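Local coordinates for protein adenosine kinase, putative (Trypanosoma brucei, PDB 3OTX) that probably phosphorylates adenosine to AMP with ATP and magnesium, a step of purine salvage, and is seen here with the bisubstrate-like inhibitor AP5A, at residues L18-H23 against P57-V62; G48-I53 against A124-I129. The protein carries 1 engineered substitution. All blocks are in the same frame, centred on the assembly; numbering follows the deposited sequence.

Contact 1. Residues L18-H23 against P57-V62; sequences LDVSAH and PNVRYV. With AP5 (bis(adenosine)-5'-pentaphosphate), chain C.
D19 and V62 pair as antiparallel strand neighbours, as do S21 and R60 two residues further on, each pair closed by two backbone hydrogen bonds. The distance from V62 N to D19 O is 3.0 Å, and the donors of S21 and R60 reach each other's carbonyl oxygens nearly straight, with N-H...O angles both near 170°. D19 N meets V62 O at a short 2.7 Å, but that bond is more bent, at 149°. Between these pairs V20 and Y61 form a non-hydrogen-bonded pair, where CA-H groups of both residues point at opposing carbonyl oxygens.

The apolar contacts gather on the face carrying V20 and Y61. V20 CG1, anti to its own nitrogen (chi1 -178°), lies 3.7 Å from Y61 CE2 and also touches V59 CG2, while CG2 meets the same CD2-CE2 stretch of the ring. L18 CD2 comes up to the ring edge, 3.8 Å from Y61 CD2. E54 of helix 49-54 packs over this same face, touching both V20 and Y61.

Polar recognition takes place on the other face, where D19 and S21 project. The D19 carboxylate takes one hydroxyl of the AP5 ribose on each oxygen: O2J gives its proton to OD1 at 2.6 Å and O3J gives its proton to OD2 at 2.6 Å. This two-point grip fixes the carboxylate's rotation. An aspartate on a lid strand holding the ribose diol of the substrate nucleoside is characteristic of adenosine kinases in the PfkB (ribokinase) family.

Contact 2. Residues G48-I53 against A124-I129; sequences GIFDDI and ACAVCI. With AP5 (bis(adenosine)-5'-pentaphosphate), chain C.
F50 and I53 of helix 49-54 pack on A124, A126 and C128 of strand 122-130, a helix-on-sheet contact covering one side of the small lid sheet of a ribokinase-like fold. The short axes approach to 9.5 Å at 54°, and side chains of both elements meet in the interval.

The tight part centres on A126. I53 CD1 lies 3.3 Å from A126 CB, closer than carbon atoms usually pack, and the extended I53 chain carries that methyl down to the strand; the same methyl also meets C128 SG at 3.9 Å. F50 comes in beside it. A126 CB sits over one face of the phenyl ring, 4.2 Å from its centroid and 28° off the normal, a CH-pi contact, while A124 CB reaches F50 CE2 at 3.8 Å.

Toward the start of the helix the fit loosens: I49 CD1 is 4.3 Å from C128 SG, and F28 of helix 26-31 packs on I49, I53 and C128. D51 faces solvent, whereas D52, also turned from the strand, forms a salt bridge with K31.

The opposite face of the strand belongs to the nucleoside pocket. C125 points away from the helix, and with SG anti to the backbone nitrogen (chi1 -174°) its sulfur comes to 3.8 Å from C8B of the AP5 adenine.

In the fold
Both contacts belong to the five-stranded lid sheet, in which strands 17-23 and 122-130 are neighbours: V20 N lies 2.8 Å from C125 O, and V20 O equally far from V127 N, probable hydrogen bonds joining the two. Contact 1 extends the sheet to its outermost strand, 60-63, and is partly buried, with three exposed residues among those touching. Contact 2 is buried and covers a face with a helix. Their chemistry follows: backbone pairing dominates the first, apolar side-chain packing the second. I53 also touches A22, tying the helix of contact 2 to strand 17-23. On the ligand side D19 supplies two carboxylate oxygens as hydrogen-bond acceptors, whereas C125 meets the ligand by van der Waals contact of CB and SG.

Contact 1. Residues L18-H23 against P57-V62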
ATOM      1  N   LEU A  18       7.284   8.819  -7.720  1.00 12.88           N
ATOM      2  CA  LEU A  18       6.473   9.737  -8.495  1.00 13.99           C
ATOM      3  C   LEU A  18       5.747   8.976  -9.606  1.00 13.58           C
ATOM      4  O   LEU A  18       6.389   8.286 -10.428  1.00 15.08           O
ATOM      5  CB  LEU A  18       7.370  10.821  -9.110  1.00 15.54           C
ATOM      6  CG  LEU A  18       6.480  11.953  -9.670  1.00 22.10           C
ATOM      7  CD1 LEU A  18       6.208  13.059  -8.596  1.00 22.85           C
ATOM      8  CD2 LEU A  18       6.916  12.512 -11.001  1.00 31.44           C
ATOM      9  N   ASP A  19       4.425   9.122  -9.670  1.00 12.95           N
ATOM     10  CA  ASP A  19       3.677   8.428 -10.722  1.00 12.56           C
ATOM     11  C   ASP A  19       3.641   9.228 -12.003  1.00 15.96           C
ATOM     12  O   ASP A  19       3.308  10.420 -12.006  1.00 17.69           O
ATOM     13  CB  ASP A  19       2.245   8.181 -10.278  1.00 11.13           C
ATOM     14  CG  ASP A  19       2.129   7.084  -9.239  1.00 14.67           C
ATOM     15  OD1 ASP A  19       3.107   6.326  -9.025  1.00 16.47           O
ATOM     16  OD2 ASP A  19       1.026   6.964  -8.679  1.00 18.43           O
ATOM     17  N   VAL A  20       3.987   8.565 -13.108  1.00 14.73           N
ATOM     18  CA  VAL A  20       4.033   9.174 -14.432  1.00 17.61           C
ATOM     19  C   VAL A  20       2.928   8.451 -15.200  1.00 19.11           C
ATOM     20  O   VAL A  20       3.089   7.297 -15.586  1.00 19.54           O
ATOM     21  CB  VAL A  20       5.449   9.035 -15.058  1.00 18.28           C
ATOM     22  CG1 VAL A  20       5.549   9.723 -16.441  1.00 20.04           C
ATOM     23  CG2 VAL A  20       6.498   9.654 -14.137  1.00 16.79           C
ATOM     24  N   SER A  21       1.799   9.140 -15.374  1.00 19.75           N
ATOM     25  CA  SER A  21       0.549   8.536 -15.792  1.00 21.74           C
ATOM     26  C   SER A  21       0.186   9.028 -17.180  1.00 23.17           C
ATOM     27  O   SER A  21       0.299  10.227 -17.473  1.00 26.10           O
ATOM     28  CB  SER A  21      -0.557   8.962 -14.814  1.00 27.03           C
ATOM     29  OG  SER A  21      -1.753   8.239 -15.007  1.00 35.95           O
ATOM     30  N   ALA A  22      -0.210   8.101 -18.044  1.00 24.21           N
ATOM     31  CA  ALA A  22      -0.729   8.449 -19.366  1.00 26.81           C
ATOM     32  C   ALA A  22      -1.639   7.352 -19.898  1.00 28.38           C
ATOM     33  O   ALA A  22      -1.541   6.181 -19.496  1.00 27.45           O
ATOM     34  CB  ALA A  22       0.411   8.721 -20.354  1.00 30.35           C
ATOM     35  N   HIS A  23      -2.546   7.744 -20.783  1.00 29.92           N
ATOM     36  CA  HIS A  23      -3.313   6.786 -21.554  1.00 31.26           C
ATOM     37  C   HIS A  23      -2.453   6.268 -22.693  1.00 30.52           C
ATOM     38  O   HIS A  23      -1.879   7.047 -23.457  1.00 35.93           O
ATOM     39  CB  HIS A  23      -4.598   7.428 -22.087  1.00 30.95           C
ATOM     40  CG  HIS A  23      -5.591   7.712 -21.012  1.00 32.26           C
ATOM     41  ND1 HIS A  23      -6.578   6.819 -20.662  1.00 36.84           N
ATOM     42  CD2 HIS A  23      -5.696   8.749 -20.148  1.00 35.64           C
ATOM     43  CE1 HIS A  23      -7.277   7.312 -19.656  1.00 42.41           C
ATOM     44  NE2 HIS A  23      -6.762   8.481 -19.323  1.00 45.16           N
ATOM     45  N   PRO A  57       1.170  13.042 -25.208  1.00 56.09           N
ATOM     46  CA  PRO A  57       0.298  14.130 -24.767  1.00 52.84           C
ATOM     47  C   PRO A  57      -0.464  13.791 -23.481  1.00 47.91           C
ATOM     48  O   PRO A  57      -0.826  12.628 -23.237  1.00 47.55           O
ATOM     49  CB  PRO A  57      -0.669  14.310 -25.945  1.00 55.72           C
ATOM     50  CG  PRO A  57      -0.733  12.969 -26.583  1.00 58.25           C
ATOM     51  CD  PRO A  57       0.647  12.381 -26.423  1.00 58.04           C
ATOM     52  N   ASN A  58      -0.678  14.823 -22.670  1.00 42.50           N
ATOM     53  CA  ASN A  58      -1.469  14.752 -21.450  1.00 39.14           C
ATOM     54  C   ASN A  58      -0.861  13.841 -20.387  1.00 33.67           C
ATOM     55  O   ASN A  58      -1.583  13.335 -19.525  1.00 35.64           O
ATOM     56  CB  ASN A  58      -2.926  14.346 -21.745  1.00 41.71           C
ATOM     57  CG  ASN A  58      -3.568  15.191 -22.843  1.00 47.35           C
ATOM     58  OD1 ASN A  58      -4.221  14.662 -23.744  1.00 51.98           O
ATOM     59  ND2 ASN A  58      -3.379  16.503 -22.774  1.00 51.52           N
ATOM     60  N   VAL A  59       0.455  13.635 -20.437  1.00 30.76           N
ATOM     61  CA  VAL A  59       1.117  12.904 -19.330  1.00 27.36           C
ATOM     62  C   VAL A  59       1.010  13.708 -18.032  1.00 26.58           C
ATOM     63  O   VAL A  59       1.140  14.934 -18.046  1.00 28.82           O
ATOM     64  CB  VAL A  59       2.600  12.536 -19.631  1.00 26.82           C
ATOM     65  CG1 VAL A  59       3.420  13.773 -20.015  1.00 33.66           C
ATOM     66  CG2 VAL A  59       3.233  11.783 -18.445  1.00 24.32           C
ATOM     67  N   ARG A  60       0.745  13.011 -16.936  1.00 26.08           N
ATOM     68  CA  ARG A  60       0.633  13.623 -15.617  1.00 24.25           C
ATOM     69  C   ARG A  60       1.721  13.119 -14.695  1.00 24.91           C
ATOM     70  O   ARG A  60       2.087  11.938 -14.752  1.00 22.39           O
ATOM     71  CB  ARG A  60      -0.745  13.351 -15.016  1.00 25.88           C
ATOM     72  CG  ARG A  60      -1.884  14.031 -15.789  1.00 38.48           C
ATOM     73  CD  ARG A  60      -3.258  13.529 -15.369  1.00 47.48           C
ATOM     74  NE  ARG A  60      -3.703  14.094 -14.095  1.00 55.23           N
ATOM     75  CZ  ARG A  60      -3.687  13.448 -12.930  1.00 58.67           C
ATOM     76  NH1 ARG A  60      -3.254  12.192 -12.855  1.00 62.63           N
ATOM     77  NH2 ARG A  60      -4.117  14.058 -11.831  1.00 55.64           N
ATOM     78  N   TYR A  61       2.210  14.014 -13.834  1.00 22.72           N
ATOM     79  CA  TYR A  61       3.245  13.721 -12.852  1.00 21.27           C
ATOM     80  C   TYR A  61       2.691  14.026 -11.455  1.00 20.49           C
ATOM     81  O   TYR A  61       2.435  15.195 -11.101  1.00 21.84           O
ATOM     82  CB  TYR A  61       4.465  14.587 -13.132  1.00 22.57           C
ATOM     83  CG  TYR A  61       5.107  14.330 -14.468  1.00 23.07           C
ATOM     84  CD1 TYR A  61       4.740  15.060 -15.599  1.00 26.39           C
ATOM     85  CD2 TYR A  61       6.108  13.377 -14.609  1.00 25.28           C
ATOM     86  CE1 TYR A  61       5.332  14.821 -16.823  1.00 25.94           C
ATOM     87  CE2 TYR A  61       6.724  13.155 -15.842  1.00 23.47           C
ATOM     88  CZ  TYR A  61       6.324  13.885 -16.933  1.00 27.18           C
ATOM     89  OH  TYR A  61       6.920  13.680 -18.145  1.00 29.44           O
ATOM     90  N   VAL A  62       2.469  12.985 -10.674  1.00 19.60           N
ATOM     91  CA  VAL A  62       1.805  13.133  -9.385  0.50 18.23           C
ATOM     92  C   VAL A  62       2.485  12.248  -8.354  1.00 17.80           C
ATOM     93  O   VAL A  62       2.875  11.121  -8.672  1.00 16.93           O
ATOM     94  CB  VAL A  62       0.262  12.847  -9.483  0.50 19.48           C
ATOM     95  CG1 VAL A  62      -0.031  11.640 -10.339  0.50 18.24           C
ATOM     96  CG2 VAL A  62      -0.388  12.709  -8.105  0.50 19.22           C
TER
HETATM   97  PA  AP5 C 346     -10.481  -3.310  -5.067  1.00 14.08           P
HETATM   98  O1A AP5 C 346     -10.756  -3.279  -6.567  1.00 14.78           O
HETATM   99  O2A AP5 C 346     -10.710  -4.663  -4.424  1.00 15.80           O
HETATM  100  O3A AP5 C 346      -8.980  -2.873  -4.684  1.00 14.22           O
HETATM  101  PB  AP5 C 346      -7.631  -3.224  -5.498  1.00 14.59           P
HETATM  102  O1B AP5 C 346      -7.804  -4.382  -6.430  1.00 15.34           O
HETATM  103  O2B AP5 C 346      -6.540  -3.307  -4.487  1.00 16.02           O
HETATM  104  O3B AP5 C 346      -7.508  -1.876  -6.338  1.00 15.66           O
HETATM  105  PG  AP5 C 346      -6.717  -1.485  -7.663  1.00 20.12           P
HETATM  106  O1G AP5 C 346      -7.449  -0.331  -8.275  1.00 28.34           O
HETATM  107  O2G AP5 C 346      -6.622  -2.587  -8.696  1.00 21.35           O
HETATM  108  O3G AP5 C 346      -5.384  -0.994  -7.040  1.00 19.99           O
HETATM  109  PD  AP5 C 346      -4.043  -0.427  -7.743  1.00 19.89           P
HETATM  110  O1D AP5 C 346      -4.115  -0.374  -9.258  1.00 21.05           O
HETATM  111  O2D AP5 C 346      -2.917  -1.190  -7.102  1.00 20.75           O
HETATM  112  O3D AP5 C 346      -4.080   1.105  -7.252  1.00 16.42           O
HETATM  113  PE  AP5 C 346      -3.490   1.671  -5.860  1.00 18.91           P
HETATM  114  O1E AP5 C 346      -3.785   0.696  -4.755  1.00 20.09           O
HETATM  115  O2E AP5 C 346      -3.952   3.115  -5.678  1.00 21.15           O
HETATM  116  O5F AP5 C 346     -11.343  -2.133  -4.399  1.00 13.22           O
HETATM  117  C5F AP5 C 346     -11.170  -1.791  -3.024  1.00 13.47           C
HETATM  118  C4F AP5 C 346     -12.422  -1.110  -2.529  1.00 11.80           C
HETATM  119  O4F AP5 C 346     -12.740   0.004  -3.375  1.00 15.07           O
HETATM  120  C3F AP5 C 346     -13.684  -1.967  -2.597  1.00 14.08           C
HETATM  121  O3F AP5 C 346     -13.804  -2.732  -1.423  1.00 15.69           O
HETATM  122  C2F AP5 C 346     -14.776  -0.958  -2.806  1.00 17.57           C
HETATM  123  O2F AP5 C 346     -15.127  -0.374  -1.576  1.00 17.61           O
HETATM  124  C1F AP5 C 346     -14.083   0.118  -3.647  1.00 14.42           C
HETATM  125  N9A AP5 C 346     -14.255  -0.072  -5.116  1.00 15.43           N
HETATM  126  C8A AP5 C 346     -13.277  -0.477  -6.028  1.00 13.65           C
HETATM  127  N7A AP5 C 346     -13.849  -0.497  -7.264  1.00 16.39           N
HETATM  128  C5A AP5 C 346     -15.140  -0.104  -7.154  1.00 16.49           C
HETATM  129  C6A AP5 C 346     -16.153   0.097  -8.065  1.00 22.18           C
HETATM  130  N6A AP5 C 346     -15.949  -0.002  -9.381  1.00 26.43           N
HETATM  131  N1A AP5 C 346     -17.376   0.528  -7.611  1.00 25.29           N
HETATM  132  C2A AP5 C 346     -17.612   0.791  -6.271  1.00 25.08           C
HETATM  133  N3A AP5 C 346     -16.585   0.597  -5.371  1.00 18.78           N
HETATM  134  C4A AP5 C 346     -15.377   0.184  -5.801  1.00 17.69           C
HETATM  135  O5J AP5 C 346      -1.883   1.648  -6.095  1.00 19.13           O
HETATM  136  C5J AP5 C 346      -1.312   2.437  -7.125  1.00 17.96           C
HETATM  137  C4J AP5 C 346       0.053   2.839  -6.593  1.00 11.65           C
HETATM  138  O4J AP5 C 346       0.945   1.713  -6.584  1.00 15.56           O
HETATM  139  C3J AP5 C 346       0.785   3.853  -7.478  1.00 12.83           C
HETATM  140  O3J AP5 C 346       0.709   5.125  -6.833  1.00 14.33           O
HETATM  141  C2J AP5 C 346       2.219   3.311  -7.594  1.00 14.02           C
HETATM  142  O2J AP5 C 346       3.221   4.292  -7.355  1.00 14.13           O
HETATM  143  C1J AP5 C 346       2.241   2.251  -6.519  1.00 14.74           C
HETATM  144  N9B AP5 C 346       3.257   1.212  -6.737  1.00 10.32           N
HETATM  145  C8B AP5 C 346       3.343   0.410  -7.843  1.00 11.93           C
HETATM  146  N7B AP5 C 346       4.438  -0.377  -7.676  1.00 14.87           N
HETATM  147  C5B AP5 C 346       5.028  -0.075  -6.477  1.00  9.35           C
HETATM  148  C6B AP5 C 346       6.153  -0.578  -5.813  1.00 10.20           C
HETATM  149  N6B AP5 C 346       6.983  -1.494  -6.338  1.00 11.62           N
HETATM  150  N1B AP5 C 346       6.458   0.012  -4.617  1.00 11.27           N
HETATM  151  C2B AP5 C 346       5.682   0.966  -4.000  1.00 11.88           C
HETATM  152  N3B AP5 C 346       4.599   1.492  -4.674  1.00 11.58           N
HETATM  153  C4B AP5 C 346       4.273   0.937  -5.880  1.00  9.40           C
HETATM  154  O   HOH W   1      -2.891  10.732 -21.032  1.00 22.27           O

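Contact 2. Residues G48-I53 against A124-I129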
ATOM      1  N   GLY A  48      13.506   1.843 -21.983  1.00 26.89           N
ATOM      2  CA  GLY A  48      12.956   2.955 -22.749  1.00 28.71           C
ATOM      3  C   GLY A  48      11.532   3.384 -22.452  1.00 27.50           C
ATOM      4  O   GLY A  48      11.042   4.350 -23.026  1.00 31.31           O
ATOM      5  N   ILE A  49      10.846   2.689 -21.541  1.00 21.27           N
ATOM      6  CA  ILE A  49       9.420   2.958 -21.339  1.00 21.84           C
ATOM      7  C   ILE A  49       9.123   4.367 -20.795  1.00 24.61           C
ATOM      8  O   ILE A  49       8.130   4.978 -21.180  1.00 26.53           O
ATOM      9  CB  ILE A  49       8.728   1.849 -20.483  1.00 20.55           C
ATOM     10  CG1 ILE A  49       7.203   1.965 -20.537  1.00 22.87           C
ATOM     11  CG2 ILE A  49       9.237   1.837 -19.016  1.00 16.76           C
ATOM     12  CD1 ILE A  49       6.452   0.888 -19.718  1.00 25.56           C
ATOM     13  N   PHE A  50       9.965   4.876 -19.899  1.00 22.40           N
ATOM     14  CA  PHE A  50       9.696   6.190 -19.320  1.00 21.34           C
ATOM     15  C   PHE A  50       9.835   7.315 -20.331  1.00 27.49           C
ATOM     16  O   PHE A  50       8.999   8.208 -20.380  1.00 28.03           O
ATOM     17  CB  PHE A  50      10.545   6.422 -18.084  1.00 21.98           C
ATOM     18  CG  PHE A  50       9.981   5.778 -16.874  1.00 18.27           C
ATOM     19  CD1 PHE A  50      10.385   4.500 -16.490  1.00 17.87           C
ATOM     20  CD2 PHE A  50       9.017   6.436 -16.106  1.00 20.05           C
ATOM     21  CE1 PHE A  50       9.846   3.891 -15.354  1.00 17.85           C
ATOM     22  CE2 PHE A  50       8.472   5.834 -14.962  1.00 20.30           C
ATOM     23  CZ  PHE A  50       8.879   4.572 -14.589  1.00 20.03           C
ATOM     24  N   ASP A  51      10.856   7.215 -21.172  1.00 29.07           N
ATOM     25  CA  ASP A  51      11.065   8.198 -22.245  1.00 32.88           C
ATOM     26  C   ASP A  51       9.876   8.206 -23.191  1.00 36.11           C
ATOM     27  O   ASP A  51       9.435   9.266 -23.616  1.00 35.98           O
ATOM     28  CB  ASP A  51      12.336   7.900 -23.034  1.00 39.31           C
ATOM     29  CG  ASP A  51      13.591   8.027 -22.196  1.00 44.71           C
ATOM     30  OD1 ASP A  51      13.550   8.639 -21.111  1.00 50.73           O
ATOM     31  OD2 ASP A  51      14.632   7.504 -22.633  1.00 50.02           O
ATOM     32  N   ASP A  52       9.346   7.015 -23.476  1.00 35.48           N
ATOM     33  CA  ASP A  52       8.221   6.819 -24.394  1.00 34.18           C
ATOM     34  C   ASP A  52       6.928   7.437 -23.820  1.00 33.49           C
ATOM     35  O   ASP A  52       6.257   8.219 -24.493  1.00 34.09           O
ATOM     36  CB  ASP A  52       8.063   5.318 -24.633  1.00 34.36           C
ATOM     37  CG  ASP A  52       7.274   4.982 -25.865  1.00 44.88           C
ATOM     38  OD1 ASP A  52       6.433   5.788 -26.299  1.00 50.04           O
ATOM     39  OD2 ASP A  52       7.490   3.874 -26.391  1.00 42.13           O
ATOM     40  N   ILE A  53       6.604   7.123 -22.568  1.00 29.66           N
ATOM     41  CA  ILE A  53       5.387   7.646 -21.933  1.00 30.16           C
ATOM     42  C   ILE A  53       5.451   9.163 -21.749  1.00 33.24           C
ATOM     43  O   ILE A  53       4.421   9.841 -21.835  1.00 36.47           O
ATOM     44  CB  ILE A  53       5.085   6.972 -20.577  1.00 30.93           C
ATOM     45  CG1 ILE A  53       5.157   5.460 -20.708  1.00 38.70           C
ATOM     46  CG2 ILE A  53       3.705   7.355 -20.075  1.00 37.61           C
ATOM     47  CD1 ILE A  53       5.176   4.758 -19.391  1.00 43.28           C
ATOM     48  N   ALA A 124      10.190   6.282  -9.573  1.00 14.00           N
ATOM     49  CA  ALA A 124       9.026   6.668 -10.354  1.00 14.36           C
ATOM     50  C   ALA A 124       8.270   5.411 -10.760  1.00 14.60           C
ATOM     51  O   ALA A 124       8.854   4.311 -10.834  1.00 16.35           O
ATOM     52  CB  ALA A 124       9.452   7.473 -11.623  1.00 17.04           C
ATOM     53  N   CYS A 125       6.988   5.572 -11.064  1.00 13.65           N
ATOM     54  CA  CYS A 125       6.175   4.433 -11.474  1.00 14.29           C
ATOM     55  C   CYS A 125       5.461   4.862 -12.730  1.00 16.09           C
ATOM     56  O   CYS A 125       4.746   5.871 -12.725  1.00 16.21           O
ATOM     57  CB  CYS A 125       5.170   4.046 -10.383  1.00 14.68           C
ATOM     58  SG  CYS A 125       4.273   2.499 -10.849  1.00 15.15           S
ATOM     59  N   ALA A 126       5.656   4.114 -13.810  1.00 15.08           N
ATOM     60  CA  ALA A 126       4.881   4.364 -15.042  1.00 16.75           C
ATOM     61  C   ALA A 126       3.473   3.808 -14.810  1.00 16.38           C
ATOM     62  O   ALA A 126       3.303   2.653 -14.452  1.00 17.36           O
ATOM     63  CB  ALA A 126       5.539   3.724 -16.251  1.00 16.81           C
ATOM     64  N   VAL A 127       2.453   4.649 -14.978  1.00 17.72           N
ATOM     65  CA  VAL A 127       1.070   4.225 -14.772  1.00 18.15           C
ATOM     66  C   VAL A 127       0.422   4.271 -16.151  1.00 18.10           C
ATOM     67  O   VAL A 127       0.141   5.352 -16.687  1.00 17.69           O
ATOM     68  CB  VAL A 127       0.355   5.139 -13.774  1.00 17.36           C
ATOM     69  CG1 VAL A 127      -1.097   4.705 -13.594  1.00 21.02           C
ATOM     70  CG2 VAL A 127       1.062   5.092 -12.404  1.00 14.20           C
ATOM     71  N   CYS A 128       0.289   3.100 -16.771  1.00 19.46           N
ATOM     72  CA  CYS A 128      -0.160   3.005 -18.162  1.00 21.32           C
ATOM     73  C   CYS A 128      -1.652   2.657 -18.162  1.00 22.82           C
ATOM     74  O   CYS A 128      -2.040   1.581 -17.705  1.00 21.01           O
ATOM     75  CB  CYS A 128       0.659   1.960 -18.929  1.00 24.11           C
ATOM     76  SG  CYS A 128       2.433   2.106 -18.697  1.00 24.39           S
ATOM     77  N   ILE A 129      -2.479   3.597 -18.629  1.00 25.72           N
ATOM     78  CA  ILE A 129      -3.932   3.490 -18.492  1.00 25.55           C
ATOM     79  C   ILE A 129      -4.485   3.048 -19.847  1.00 24.44           C
ATOM     80  O   ILE A 129      -4.250   3.672 -20.871  1.00 24.65           O
ATOM     81  CB  ILE A 129      -4.582   4.848 -18.055  1.00 29.66           C
ATOM     82  CG1 ILE A 129      -3.974   5.348 -16.741  1.00 25.24           C
ATOM     83  CG2 ILE A 129      -6.100   4.710 -17.915  1.00 30.12           C
ATOM     84  CD1 ILE A 129      -4.395   6.774 -16.360  1.00 32.65           C
TER
HETATM   85  PA  AP5 C 346     -10.481  -3.310  -5.067  1.00 14.08           P
HETATM   86  O1A AP5 C 346     -10.756  -3.279  -6.567  1.00 14.78           O
HETATM   87  O2A AP5 C 346     -10.710  -4.663  -4.424  1.00 15.80           O
HETATM   88  O3A AP5 C 346      -8.980  -2.873  -4.684  1.00 14.22           O
HETATM   89  PB  AP5 C 346      -7.631  -3.224  -5.498  1.00 14.59           P
HETATM   90  O1B AP5 C 346      -7.804  -4.382  -6.430  1.00 15.34           O
HETATM   91  O2B AP5 C 346      -6.540  -3.307  -4.487  1.00 16.02           O
HETATM   92  O3B AP5 C 346      -7.508  -1.876  -6.338  1.00 15.66           O
HETATM   93  PG  AP5 C 346      -6.717  -1.485  -7.663  1.00 20.12           P
HETATM   94  O1G AP5 C 346      -7.449  -0.331  -8.275  1.00 28.34           O
HETATM   95  O2G AP5 C 346      -6.622  -2.587  -8.696  1.00 21.35           O
HETATM   96  O3G AP5 C 346      -5.384  -0.994  -7.040  1.00 19.99           O
HETATM   97  PD  AP5 C 346      -4.043  -0.427  -7.743  1.00 19.89           P
HETATM   98  O1D AP5 C 346      -4.115  -0.374  -9.258  1.00 21.05           O
HETATM   99  O2D AP5 C 346      -2.917  -1.190  -7.102  1.00 20.75           O
HETATM  100  O3D AP5 C 346      -4.080   1.105  -7.252  1.00 16.42           O
HETATM  101  PE  AP5 C 346      -3.490   1.671  -5.860  1.00 18.91           P
HETATM  102  O1E AP5 C 346      -3.785   0.696  -4.755  1.00 20.09           O
HETATM  103  O2E AP5 C 346      -3.952   3.115  -5.678  1.00 21.15           O
HETATM  104  O5F AP5 C 346     -11.343  -2.133  -4.399  1.00 13.22           O
HETATM  105  C5F AP5 C 346     -11.170  -1.791  -3.024  1.00 13.47           C
HETATM  106  C4F AP5 C 346     -12.422  -1.110  -2.529  1.00 11.80           C
HETATM  107  O4F AP5 C 346     -12.740   0.004  -3.375  1.00 15.07           O
HETATM  108  C3F AP5 C 346     -13.684  -1.967  -2.597  1.00 14.08           C
HETATM  109  O3F AP5 C 346     -13.804  -2.732  -1.423  1.00 15.69           O
HETATM  110  C2F AP5 C 346     -14.776  -0.958  -2.806  1.00 17.57           C
HETATM  111  O2F AP5 C 346     -15.127  -0.374  -1.576  1.00 17.61           O
HETATM  112  C1F AP5 C 346     -14.083   0.118  -3.647  1.00 14.42           C
HETATM  113  N9A AP5 C 346     -14.255  -0.072  -5.116  1.00 15.43           N
HETATM  114  C8A AP5 C 346     -13.277  -0.477  -6.028  1.00 13.65           C
HETATM  115  N7A AP5 C 346     -13.849  -0.497  -7.264  1.00 16.39           N
HETATM  116  C5A AP5 C 346     -15.140  -0.104  -7.154  1.00 16.49           C
HETATM  117  C6A AP5 C 346     -16.153   0.097  -8.065  1.00 22.18           C
HETATM  118  N6A AP5 C 346     -15.949  -0.002  -9.381  1.00 26.43           N
HETATM  119  N1A AP5 C 346     -17.376   0.528  -7.611  1.00 25.29           N
HETATM  120  C2A AP5 C 346     -17.612   0.791  -6.271  1.00 25.08           C
HETATM  121  N3A AP5 C 346     -16.585   0.597  -5.371  1.00 18.78           N
HETATM  122  C4A AP5 C 346     -15.377   0.184  -5.801  1.00 17.69           C
HETATM  123  O5J AP5 C 346      -1.883   1.648  -6.095  1.00 19.13           O
HETATM  124  C5J AP5 C 346      -1.312   2.437  -7.125  1.00 17.96           C
HETATM  125  C4J AP5 C 346       0.053   2.839  -6.593  1.00 11.65           C
HETATM  126  O4J AP5 C 346       0.945   1.713  -6.584  1.00 15.56           O
HETATM  127  C3J AP5 C 346       0.785   3.853  -7.478  1.00 12.83           C
HETATM  128  O3J AP5 C 346       0.709   5.125  -6.833  1.00 14.33           O
HETATM  129  C2J AP5 C 346       2.219   3.311  -7.594  1.00 14.02           C
HETATM  130  O2J AP5 C 346       3.221   4.292  -7.355  1.00 14.13           O
HETATM  131  C1J AP5 C 346       2.241   2.251  -6.519  1.00 14.74           C
HETATM  132  N9B AP5 C 346       3.257   1.212  -6.737  1.00 10.32           N
HETATM  133  C8B AP5 C 346       3.343   0.410  -7.843  1.00 11.93           C
HETATM  134  N7B AP5 C 346       4.438  -0.377  -7.676  1.00 14.87           N
HETATM  135  C5B AP5 C 346       5.028  -0.075  -6.477  1.00  9.35           C
HETATM  136  C6B AP5 C 346       6.153  -0.578  -5.813  1.00 10.20           C
HETATM  137  N6B AP5 C 346       6.983  -1.494  -6.338  1.00 11.62           N
HETATM  138  N1B AP5 C 346       6.458   0.012  -4.617  1.00 11.27           N
HETATM  139  C2B AP5 C 346       5.682   0.966  -4.000  1.00 11.88           C
HETATM  140  N3B AP5 C 346       4.599   1.492  -4.674  1.00 11.58           N
HETATM  141  C4B AP5 C 346       4.273   0.937  -5.880  1.00  9.40           C